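Local coordinates for protein DNA-(apurinic or apyrimidinic site) lyase (Xenopus laevis, PDB 6WCD) that cuts DNA at abasic sites as a weak endonuclease in base excision repair and also degrades DNA as a 3'-5' exonuclease, at residues W6-I11 against I30-T35. Numbering follows the deposited sequence.
Sequences WNINGI and ICLQET. With MG (magnesium ion), chain B.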
# COMPACT_ATOMS: atom_id res chain seq x y z
N TRP A 6 -0.30 1.41 6.69
CA TRP A 6 0.59 1.16 7.82
C TRP A 6 1.47 -0.04 7.58
O TRP A 6 0.98 -1.16 7.38
CB TRP A 6 -0.22 0.93 9.09
CG TRP A 6 0.57 0.89 10.39
CD1 TRP A 6 1.85 1.39 10.63
CD2 TRP A 6 0.13 0.35 11.62
NE1 TRP A 6 2.17 1.21 11.92
CE2 TRP A 6 1.14 0.52 12.56
CE3 TRP A 6 -1.05 -0.30 12.03
CZ2 TRP A 6 1.04 0.13 13.89
CZ3 TRP A 6 -1.14 -0.74 13.32
CH2 TRP A 6 -0.14 -0.52 14.26
N ASN A 7 2.80 0.16 7.64
CA ASN A 7 3.74 -0.95 7.65
C ASN A 7 3.78 -1.40 9.10
O ASN A 7 4.30 -0.71 9.99
CB ASN A 7 5.11 -0.56 7.16
CG ASN A 7 6.09 -1.71 7.26
OD1 ASN A 7 6.04 -2.51 8.17
ND2 ASN A 7 7.00 -1.78 6.32
N ILE A 8 3.12 -2.54 9.36
CA ILE A 8 2.83 -2.99 10.71
C ILE A 8 3.92 -3.89 11.27
O ILE A 8 3.88 -4.24 12.46
CB ILE A 8 1.44 -3.67 10.70
CG1 ILE A 8 0.89 -3.84 12.09
CG2 ILE A 8 1.48 -5.01 9.97
CD1 ILE A 8 -0.63 -4.29 12.11
N ASN A 9 4.94 -4.21 10.47
CA ASN A 9 6.09 -4.99 10.94
C ASN A 9 5.67 -6.30 11.59
O ASN A 9 6.25 -6.73 12.59
CB ASN A 9 7.00 -4.18 11.89
CG ASN A 9 8.40 -4.78 11.99
OD1 ASN A 9 9.00 -5.18 10.99
ND2 ASN A 9 8.92 -4.86 13.19
N GLY A 10 4.67 -6.92 10.97
CA GLY A 10 4.15 -8.18 11.47
C GLY A 10 2.82 -7.96 12.22
O GLY A 10 2.81 -7.35 13.30
N ILE A 11 1.71 -8.48 11.70
CA ILE A 11 0.43 -8.35 12.40
C ILE A 11 0.50 -8.93 13.80
O ILE A 11 0.09 -8.31 14.78
CB ILE A 11 -0.69 -9.00 11.60
CG1 ILE A 11 -1.00 -8.19 10.35
CG2 ILE A 11 -1.97 -9.15 12.43
CD1 ILE A 11 -2.00 -8.86 9.40
N ILE A 30 -8.26 -0.08 5.22
CA ILE A 30 -7.01 -0.11 5.97
C ILE A 30 -6.05 -1.02 5.23
O ILE A 30 -6.32 -2.23 5.08
CB ILE A 30 -7.20 -0.55 7.43
CG1 ILE A 30 -8.12 0.44 8.12
CG2 ILE A 30 -5.83 -0.71 8.13
CD1 ILE A 30 -8.71 -0.08 9.37
N CYS A 31 -4.92 -0.47 4.82
CA CYS A 31 -3.92 -1.16 4.04
C CYS A 31 -2.69 -1.39 4.92
O CYS A 31 -2.06 -0.42 5.39
CB CYS A 31 -3.56 -0.36 2.81
SG CYS A 31 -4.94 -0.19 1.65
N LEU A 32 -2.37 -2.63 5.14
CA LEU A 32 -1.22 -3.05 5.94
C LEU A 32 -0.14 -3.59 5.05
O LEU A 32 -0.40 -4.36 4.11
CB LEU A 32 -1.60 -4.11 6.96
CG LEU A 32 -2.73 -3.72 7.91
CD1 LEU A 32 -3.01 -4.83 8.91
CD2 LEU A 32 -2.48 -2.44 8.62
N GLN A 33 1.10 -3.22 5.37
CA GLN A 33 2.26 -3.81 4.73
C GLN A 33 3.13 -4.57 5.73
O GLN A 33 3.17 -4.29 6.92
CB GLN A 33 3.12 -2.75 4.02
CG GLN A 33 2.31 -1.94 3.03
CD GLN A 33 1.65 -0.75 3.65
OE1 GLN A 33 2.22 -0.09 4.53
NE2 GLN A 33 0.48 -0.43 3.17
N GLU A 34 3.84 -5.55 5.18
CA GLU A 34 4.66 -6.50 5.94
C GLU A 34 3.78 -7.13 7.03
O GLU A 34 4.05 -7.06 8.23
CB GLU A 34 5.94 -5.86 6.51
CG GLU A 34 6.94 -6.96 6.82
CD GLU A 34 8.17 -6.52 7.52
OE1 GLU A 34 8.20 -5.44 8.15
OE2 GLU A 34 9.17 -7.33 7.45
N THR A 35 2.75 -7.83 6.56
CA THR A 35 1.87 -8.58 7.46
C THR A 35 2.62 -9.72 8.14
O THR A 35 2.27 -10.10 9.27
CB THR A 35 0.70 -9.18 6.72
OG1 THR A 35 1.26 -10.11 5.79
CG2 THR A 35 -0.11 -8.13 6.01
MG MG B . 9.71 -4.50 9.14
O HOH W 1 8.58 -2.77 9.31
O HOH W 2 10.90 -6.26 8.99
O HOH W 3 11.28 -3.52 10.05
O HOH W 4 10.37 -3.86 7.28
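Trp-6 and Asn-7 run parallel to Leu-32 and Gln-33 as neighbouring strands of a beta-alpha-beta unit in the DNase I-like nuclease fold. Trp-6 N donates to Cys-31 O, Gln-33 N to Trp-6 O, and Ile-8 N to Gln-33 O. Past the strand ends the loops stay joined: Gly-10 N reaches Glu-34 O at 2.8 Å, and Ile-11 N reaches Thr-35 O.

The loops carry the magnesium site of this catalytic domain. Asn-9 OD1 binds the ion at 2.1 Å and Glu-34 OE1 at 2.0 Å; four waters complete six ligands. The two side chains lie side by side, with amide and carboxylate planes 50° apart. With CG turned anti to N (chi1 -159°) and the chain extended beyond it, Glu-34 carries its carboxylate out to the metal. Its OE2 accepts from a metal-bound water at 2.6 Å.

Asn-7 is second shell. Its OD1 takes the backbone N of Asn-9 in an Asx turn and a hydrogen bond from another metal water; its ND2 bonds Asp-183. An alanine here is likely to leave that water and Asn-9 N without this acceptor and to take the ND2 bond away from Asp-183.

On the face of the sheet that carries Trp-6 and Leu-32, the two methyls of Leu-32 part: CD2 lies 4.1 Å from Trp-6 CB, and CD1 lies 4.0 Å from Ile-8 CD1.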